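PDB 3G87: malonyl CoA-acyl carrier protein transacylase from Burkholderia pseudomallei, which probably transfers the malonyl group from malonyl-CoA to holo-acyl carrier protein, releasing free CoA. Local coordinates for residues H196-A208 / E239-W251. Residues are numbered along the deposited sequence; the frame is centred on the assembly and turned at random.
Sequences HSKFMRPAQQAFA and EGLAQQIASPVRW
The imidazole of His196 lies between a methyl group and a water: CG2 of Val249 sits almost squarely over one face, 3.5 Å from the ring centroid in a CH-pi contact, and a water occupies the opposite face, itself donating to Ile245 O. At the ring edge ND1 meets two backbone carbonyls, Gln244 O at 2.9 Å and Ser247 O at 3.0 Å. Both hydrogen bonds are weak and strongly bent, as expected when one N-H is shared between two acceptors. NE2 is hydrogen-bonded to the hydroxyl of Ser92, and Gln244 reaches the backbone O of the same serine through its own side-chain amide. Ser92 belongs to a GxSxG sequence of nucleophile-elbow type, and the arrangement is consistent with the Ser-His pair of malonyl-CoA:ACP transacylases, in which a backbone carbonyl helps to orient the histidine. Here the two carbonyls from residues 244-247 at the edge and Val249 over a face probably help, together with Ser92, to hold the ring's orientation. Backbone packing is close here too, His196 CA approaching Ile245 O at 3.3 Å in a C-H...O contact.

Farther along, helix 201-208 runs nearly antiparallel to helix 239-243, the axes 152° apart. Gln204, its CG anti to the backbone N (chi1 171°) and its chain extended beyond, stretches across to residues 242-247, where NE2 gives a weak bond to Ala242 O at 3.1 Å and a hydrogen bond to a water shared with Gln243 NE2 and Ser247 OG. Ile245 packs beside it, with CG2 against Met200 CB; its CD1 lies 3.8 Å from Phe207 CD2. The Phe207 ring presents its edge to Leu241 CG, and both side chains also rest on Phe96 of helix 94-101.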
ATOM      1  N   HIS A 196       3.801  -5.991  -7.898  1.00 22.77           N
ATOM      2  CA  HIS A 196       4.172  -6.880  -6.818  1.00 22.48           C
ATOM      3  C   HIS A 196       4.345  -8.296  -7.309  1.00 23.60           C
ATOM      4  O   HIS A 196       3.848  -9.209  -6.711  1.00 22.78           O
ATOM      5  CB  HIS A 196       3.188  -6.761  -5.635  1.00 22.41           C
ATOM      6  CG  HIS A 196       3.294  -5.460  -4.901  1.00 21.67           C
ATOM      7  ND1 HIS A 196       4.365  -5.131  -4.122  1.00 20.75           N
ATOM      8  CD2 HIS A 196       2.489  -4.386  -4.883  1.00 20.27           C
ATOM      9  CE1 HIS A 196       4.218  -3.923  -3.641  1.00 20.90           C
ATOM     10  NE2 HIS A 196       3.092  -3.447  -4.100  1.00 23.15           N
ATOM     11  N   SER A 197       5.022  -8.417  -8.447  1.00 23.24           N
ATOM     12  CA  SER A 197       5.371  -9.686  -9.099  1.00 23.88           C
ATOM     13  C   SER A 197       6.753  -9.502  -9.738  1.00 23.83           C
ATOM     14  O   SER A 197       7.344  -8.422  -9.658  1.00 22.48           O
ATOM     15  CB  SER A 197       4.366 -10.060 -10.202  1.00 23.24           C
ATOM     16  OG  SER A 197       4.612  -9.309 -11.411  1.00 24.13           O
ATOM     17  N   LYS A 198       7.236 -10.559 -10.378  1.00 24.88           N
ATOM     18  CA  LYS A 198       8.545 -10.558 -11.062  1.00 26.34           C
ATOM     19  C   LYS A 198       8.659  -9.568 -12.224  1.00 25.88           C
ATOM     20  O   LYS A 198       9.759  -9.282 -12.651  1.00 26.74           O
ATOM     21  CB  LYS A 198       8.860 -11.951 -11.615  1.00 27.13           C
ATOM     22  CG  LYS A 198       7.836 -12.474 -12.666  1.00 28.69           C
ATOM     23  CD  LYS A 198       8.273 -13.857 -13.222  1.00 34.43           C
ATOM     24  CE  LYS A 198       7.059 -14.566 -13.852  1.00 37.58           C
ATOM     25  NZ  LYS A 198       7.396 -15.917 -14.436  1.00 40.46           N
ATOM     26  N   PHE A 199       7.535  -9.099 -12.759  1.00 25.60           N
ATOM     27  CA  PHE A 199       7.575  -8.110 -13.833  1.00 26.64           C
ATOM     28  C   PHE A 199       8.087  -6.745 -13.358  1.00 27.09           C
ATOM     29  O   PHE A 199       8.575  -5.955 -14.158  1.00 28.29           O
ATOM     30  CB  PHE A 199       6.255  -8.076 -14.651  1.00 25.99           C
ATOM     31  CG  PHE A 199       5.938  -9.422 -15.297  1.00 27.87           C
ATOM     32  CD1 PHE A 199       6.585  -9.819 -16.473  1.00 28.65           C
ATOM     33  CD2 PHE A 199       5.088 -10.343 -14.666  1.00 28.46           C
ATOM     34  CE1 PHE A 199       6.353 -11.081 -17.057  1.00 26.61           C
ATOM     35  CE2 PHE A 199       4.844 -11.592 -15.243  1.00 28.70           C
ATOM     36  CZ  PHE A 199       5.477 -11.953 -16.453  1.00 28.65           C
ATOM     37  N   MET A 200       8.027  -6.493 -12.067  1.00 27.05           N
ATOM     38  CA  MET A 200       8.455  -5.274 -11.445  1.00 25.88           C
ATOM     39  C   MET A 200       9.915  -5.223 -11.092  1.00 24.76           C
ATOM     40  O   MET A 200      10.385  -4.245 -10.613  1.00 25.25           O
ATOM     41  CB  MET A 200       7.612  -4.994 -10.218  1.00 25.29           C
ATOM     42  CG  MET A 200       6.238  -4.543 -10.522  1.00 27.44           C
ATOM     43  SD  MET A 200       6.020  -3.264 -11.741  1.00 33.16           S
ATOM     44  CE  MET A 200       5.356  -4.257 -12.911  1.00 26.77           C
ATOM     45  N   ARG A 201      10.614  -6.293 -11.352  1.00 23.18           N
ATOM     46  CA  ARG A 201      12.022  -6.330 -11.104  1.00 23.15           C
ATOM     47  C   ARG A 201      12.840  -5.157 -11.663  1.00 21.05           C
ATOM     48  O   ARG A 201      13.647  -4.660 -10.994  1.00 20.42           O
ATOM     49  CB  ARG A 201      12.608  -7.634 -11.539  1.00 23.19           C
ATOM     50  CG  ARG A 201      12.818  -8.481 -10.416  1.00 31.93           C
ATOM     51  CD  ARG A 201      13.148  -9.869 -10.805  1.00 41.96           C
ATOM     52  NE  ARG A 201      12.200 -10.842 -10.342  1.00 52.21           N
ATOM     53  CZ  ARG A 201      11.923 -11.100  -9.067  1.00 58.30           C
ATOM     54  NH1 ARG A 201      12.540 -10.427  -8.102  1.00 59.71           N
ATOM     55  NH2 ARG A 201      11.031 -12.038  -8.756  1.00 57.44           N
ATOM     56  N   PRO A 202      12.613  -4.742 -12.884  1.00 20.26           N
ATOM     57  CA  PRO A 202      13.361  -3.622 -13.409  1.00 21.32           C
ATOM     58  C   PRO A 202      13.068  -2.278 -12.728  1.00 21.87           C
ATOM     59  O   PRO A 202      14.005  -1.574 -12.480  1.00 22.98           O
ATOM     60  CB  PRO A 202      13.039  -3.655 -14.887  1.00 20.68           C
ATOM     61  CG  PRO A 202      12.689  -4.934 -15.133  1.00 20.08           C
ATOM     62  CD  PRO A 202      12.060  -5.524 -13.979  1.00 20.19           C
ATOM     63  N   ALA A 203      11.822  -2.015 -12.372  1.00 21.57           N
ATOM     64  CA  ALA A 203      11.454  -0.890 -11.561  1.00 20.55           C
ATOM     65  C   ALA A 203      12.131  -0.956 -10.217  1.00 21.23           C
ATOM     66  O   ALA A 203      12.644   0.027  -9.763  1.00 20.55           O
ATOM     67  CB  ALA A 203       9.981  -0.808 -11.390  1.00 19.12           C
ATOM     68  N   GLN A 204      12.109  -2.139  -9.607  1.00 20.35           N
ATOM     69  CA  GLN A 204      12.726  -2.361  -8.322  1.00 21.58           C
ATOM     70  C   GLN A 204      14.191  -2.008  -8.303  1.00 22.16           C
ATOM     71  O   GLN A 204      14.620  -1.353  -7.416  1.00 20.80           O
ATOM     72  CB  GLN A 204      12.547  -3.793  -7.845  1.00 22.20           C
ATOM     73  CG  GLN A 204      13.289  -4.183  -6.672  1.00 20.74           C
ATOM     74  CD  GLN A 204      13.004  -5.591  -6.275  1.00 30.58           C
ATOM     75  OE1 GLN A 204      13.728  -6.489  -6.600  1.00 32.16           O
ATOM     76  NE2 GLN A 204      11.931  -5.788  -5.566  1.00 33.79           N
ATOM     77  N   GLN A 205      14.934  -2.475  -9.291  1.00 23.37           N
ATOM     78  CA  GLN A 205      16.337  -2.172  -9.379  1.00 25.06           C
ATOM     79  C   GLN A 205      16.567  -0.717  -9.661  1.00 24.10           C
ATOM     80  O   GLN A 205      17.425  -0.132  -9.079  1.00 23.95           O
ATOM     81  CB  GLN A 205      17.070  -3.051 -10.382  1.00 25.89           C
ATOM     82  CG  GLN A 205      17.118  -4.521 -10.050  1.00 31.77           C
ATOM     83  CD  GLN A 205      17.206  -4.833  -8.563  1.00 38.71           C
ATOM     84  OE1 GLN A 205      18.163  -4.504  -7.908  1.00 40.01           O
ATOM     85  NE2 GLN A 205      16.202  -5.486  -8.048  1.00 41.77           N
ATOM     86  N   ALA A 206      15.772  -0.150 -10.554  1.00 22.94           N
ATOM     87  CA  ALA A 206      15.899   1.278 -10.843  1.00 22.17           C
ATOM     88  C   ALA A 206      15.621   2.049  -9.556  1.00 21.88           C
ATOM     89  O   ALA A 206      16.308   3.049  -9.268  1.00 22.18           O
ATOM     90  CB  ALA A 206      14.950   1.715 -11.976  1.00 21.87           C
ATOM     91  N   PHE A 207      14.649   1.565  -8.761  1.00 20.97           N
ATOM     92  CA  PHE A 207      14.210   2.299  -7.564  1.00 20.74           C
ATOM     93  C   PHE A 207      15.257   2.163  -6.475  1.00 20.73           C
ATOM     94  O   PHE A 207      15.540   3.120  -5.776  1.00 20.62           O
ATOM     95  CB  PHE A 207      12.874   1.786  -7.021  1.00 21.53           C
ATOM     96  CG  PHE A 207      12.409   2.527  -5.795  1.00 21.92           C
ATOM     97  CD1 PHE A 207      11.937   3.855  -5.899  1.00 18.70           C
ATOM     98  CD2 PHE A 207      12.454   1.918  -4.549  1.00 22.08           C
ATOM     99  CE1 PHE A 207      11.532   4.562  -4.789  1.00 20.31           C
ATOM    100  CE2 PHE A 207      12.030   2.642  -3.388  1.00 24.95           C
ATOM    101  CZ  PHE A 207      11.588   3.978  -3.518  1.00 22.66           C
ATOM    102  N   ALA A 208      15.842   0.974  -6.342  1.00 20.88           N
ATOM    103  CA  ALA A 208      16.907   0.747  -5.370  1.00 21.40           C
ATOM    104  C   ALA A 208      18.096   1.685  -5.673  1.00 21.17           C
ATOM    105  O   ALA A 208      18.798   2.122  -4.768  1.00 20.59           O
ATOM    106  CB  ALA A 208      17.377  -0.723  -5.414  1.00 21.84           C
ATOM    107  N   GLU A 239      16.763  -1.425   2.004  1.00 38.03           N
ATOM    108  CA  GLU A 239      16.602  -2.787   1.550  1.00 39.99           C
ATOM    109  C   GLU A 239      15.117  -3.196   1.513  1.00 39.78           C
ATOM    110  O   GLU A 239      14.620  -3.640   0.499  1.00 40.57           O
ATOM    111  CB  GLU A 239      17.429  -3.730   2.416  1.00 40.86           C
ATOM    112  CG  GLU A 239      17.458  -5.154   1.963  1.00 46.47           C
ATOM    113  CD  GLU A 239      17.945  -6.134   3.026  1.00 52.99           C
ATOM    114  OE1 GLU A 239      17.151  -6.929   3.571  1.00 52.84           O
ATOM    115  OE2 GLU A 239      19.138  -6.117   3.310  1.00 55.44           O
ATOM    116  N   GLY A 240      14.404  -2.998   2.610  1.00 38.85           N
ATOM    117  CA  GLY A 240      13.029  -3.419   2.723  1.00 37.72           C
ATOM    118  C   GLY A 240      12.138  -2.717   1.778  1.00 37.66           C
ATOM    119  O   GLY A 240      11.209  -3.251   1.245  1.00 37.95           O
ATOM    120  N   LEU A 241      12.478  -1.482   1.541  1.00 36.70           N
ATOM    121  CA  LEU A 241      11.668  -0.607   0.769  1.00 35.55           C
ATOM    122  C   LEU A 241      11.738  -1.009  -0.656  1.00 35.60           C
ATOM    123  O   LEU A 241      10.782  -0.984  -1.340  1.00 35.35           O
ATOM    124  CB  LEU A 241      12.158   0.806   0.966  1.00 34.25           C
ATOM    125  CG  LEU A 241      11.165   1.876   0.590  1.00 33.80           C
ATOM    126  CD1 LEU A 241       9.795   1.471   0.966  1.00 26.14           C
ATOM    127  CD2 LEU A 241      11.495   3.226   1.049  1.00 31.64           C
ATOM    128  N   ALA A 242      12.922  -1.385  -1.092  1.00 36.63           N
ATOM    129  CA  ALA A 242      13.152  -1.725  -2.479  1.00 37.07           C
ATOM    130  C   ALA A 242      12.597  -3.090  -2.793  1.00 37.21           C
ATOM    131  O   ALA A 242      11.920  -3.281  -3.741  1.00 38.65           O
ATOM    132  CB  ALA A 242      14.529  -1.692  -2.761  1.00 37.06           C
ATOM    133  N   GLN A 243      12.894  -4.062  -1.988  1.00 36.09           N
ATOM    134  CA  GLN A 243      12.363  -5.371  -2.199  1.00 35.16           C
ATOM    135  C   GLN A 243      10.835  -5.403  -2.269  1.00 32.74           C
ATOM    136  O   GLN A 243      10.273  -6.209  -2.934  1.00 32.34           O
ATOM    137  CB  GLN A 243      12.935  -6.283  -1.138  1.00 35.68           C
ATOM    138  CG  GLN A 243      13.403  -7.597  -1.654  1.00 41.51           C
ATOM    139  CD  GLN A 243      14.505  -7.548  -2.672  1.00 47.37           C
ATOM    140  OE1 GLN A 243      15.477  -6.813  -2.542  1.00 50.54           O
ATOM    141  NE2 GLN A 243      14.388  -8.380  -3.673  1.00 47.52           N
ATOM    142  N   GLN A 244      10.203  -4.467  -1.597  1.00 30.80           N
ATOM    143  CA  GLN A 244       8.753  -4.335  -1.546  1.00 29.45           C
ATOM    144  C   GLN A 244       8.057  -4.410  -2.913  1.00 28.43           C
ATOM    145  O   GLN A 244       7.078  -5.053  -3.061  1.00 27.31           O
ATOM    146  CB  GLN A 244       8.414  -3.029  -0.810  1.00 29.10           C
ATOM    147  CG  GLN A 244       7.082  -2.925  -0.198  1.00 29.87           C
ATOM    148  CD  GLN A 244       6.318  -1.726  -0.678  1.00 30.12           C
ATOM    149  OE1 GLN A 244       6.293  -1.448  -1.818  1.00 31.51           O
ATOM    150  NE2 GLN A 244       5.713  -1.031   0.198  1.00 30.57           N
ATOM    151  N   ILE A 245       8.636  -3.750  -3.903  1.00 26.18           N
ATOM    152  CA  ILE A 245       8.094  -3.590  -5.229  1.00 24.06           C
ATOM    153  C   ILE A 245       7.853  -4.857  -6.034  1.00 23.61           C
ATOM    154  O   ILE A 245       6.890  -4.955  -6.711  1.00 21.97           O
ATOM    155  CB  ILE A 245       8.973  -2.588  -6.039  1.00 23.83           C
ATOM    156  CG1 ILE A 245       8.627  -1.168  -5.711  1.00 23.28           C
ATOM    157  CG2 ILE A 245       8.868  -2.800  -7.487  1.00 21.51           C
ATOM    158  CD1 ILE A 245       9.716  -0.260  -5.903  1.00 26.49           C
ATOM    159  N   ALA A 246       8.754  -5.812  -5.961  1.00 23.58           N
ATOM    160  CA  ALA A 246       8.586  -7.036  -6.694  1.00 23.84           C
ATOM    161  C   ALA A 246       8.095  -8.238  -5.873  1.00 24.23           C
ATOM    162  O   ALA A 246       8.015  -9.318  -6.368  1.00 23.88           O
ATOM    163  CB  ALA A 246       9.832  -7.369  -7.443  1.00 23.82           C
ATOM    164  N   SER A 247       7.748  -7.993  -4.624  1.00 23.82           N
ATOM    165  CA  SER A 247       7.374  -9.011  -3.681  1.00 22.91           C
ATOM    166  C   SER A 247       5.904  -8.916  -3.352  1.00 22.00           C
ATOM    167  O   SER A 247       5.364  -7.890  -3.440  1.00 22.61           O
ATOM    168  CB  SER A 247       8.183  -8.827  -2.423  1.00 23.61           C
ATOM    169  OG  SER A 247       9.430  -9.393  -2.555  1.00 26.87           O
ATOM    170  N   PRO A 248       5.259  -9.988  -2.943  1.00 20.48           N
ATOM    171  CA  PRO A 248       3.849  -9.828  -2.510  1.00 18.82           C
ATOM    172  C   PRO A 248       3.683  -9.024  -1.229  1.00 17.53           C
ATOM    173  O   PRO A 248       4.560  -8.986  -0.358  1.00 19.14           O
ATOM    174  CB  PRO A 248       3.330 -11.271  -2.338  1.00 18.01           C
ATOM    175  CG  PRO A 248       4.522 -12.151  -2.477  1.00 20.30           C
ATOM    176  CD  PRO A 248       5.665 -11.397  -3.112  1.00 19.84           C
ATOM    177  N   VAL A 249       2.568  -8.362  -1.131  1.00 16.36           N
ATOM    178  CA  VAL A 249       2.297  -7.517   0.001  1.00 16.78           C
ATOM    179  C   VAL A 249       1.669  -8.425   1.019  1.00 17.57           C
ATOM    180  O   VAL A 249       0.590  -9.029   0.775  1.00 18.25           O
ATOM    181  CB  VAL A 249       1.308  -6.409  -0.356  1.00 15.88           C
ATOM    182  CG1 VAL A 249       0.790  -5.715   0.903  1.00 19.39           C
ATOM    183  CG2 VAL A 249       1.948  -5.398  -1.301  1.00 15.07           C
ATOM    184  N   ARG A 250       2.297  -8.531   2.175  1.00 17.50           N
ATOM    185  CA  ARG A 250       1.786  -9.524   3.136  1.00 17.51           C
ATOM    186  C   ARG A 250       1.004  -8.840   4.211  1.00 16.89           C
ATOM    187  O   ARG A 250       1.371  -8.862   5.394  1.00 17.15           O
ATOM    188  CB  ARG A 250       2.919 -10.370   3.680  1.00 17.47           C
ATOM    189  CG  ARG A 250       3.368 -11.440   2.630  1.00 20.62           C
ATOM    190  CD  ARG A 250       4.783 -11.996   2.970  1.00 24.91           C
ATOM    191  NE  ARG A 250       4.773 -12.920   4.089  1.00 24.15           N
ATOM    192  CZ  ARG A 250       5.873 -13.359   4.702  1.00 27.88           C
ATOM    193  NH1 ARG A 250       7.059 -12.916   4.333  1.00 24.35           N
ATOM    194  NH2 ARG A 250       5.781 -14.217   5.718  1.00 26.54           N
ATOM    195  N   TRP A 251      -0.112  -8.279   3.806  1.00 16.82           N
ATOM    196  CA  TRP A 251      -0.997  -7.554   4.648  1.00 16.58           C
ATOM    197  C   TRP A 251      -1.624  -8.309   5.815  1.00 17.87           C
ATOM    198  O   TRP A 251      -1.543  -7.850   6.926  1.00 19.17           O
ATOM    199  CB  TRP A 251      -2.026  -6.799   3.847  1.00 15.60           C
ATOM    200  CG  TRP A 251      -2.745  -5.888   4.681  1.00 15.34           C
ATOM    201  CD1 TRP A 251      -3.993  -6.038   5.143  1.00  9.74           C
ATOM    202  CD2 TRP A 251      -2.248  -4.707   5.261  1.00 13.40           C
ATOM    203  NE1 TRP A 251      -4.321  -5.038   5.928  1.00 14.57           N
ATOM    204  CE2 TRP A 251      -3.268  -4.189   6.033  1.00 14.50           C
ATOM    205  CE3 TRP A 251      -1.044  -4.016   5.177  1.00 13.88           C
ATOM    206  CZ2 TRP A 251      -3.139  -3.018   6.716  1.00 15.52           C
ATOM    207  CZ3 TRP A 251      -0.909  -2.877   5.852  1.00 15.88           C
ATOM    208  CH2 TRP A 251      -1.947  -2.375   6.624  1.00 14.61           C
TER
HETATM  209  O   HOH W   1       4.845  -2.912  -7.246  1.00 24.64           O
HETATM  210  O   HOH W   2      11.662  -8.616  -4.316  1.00 29.63           O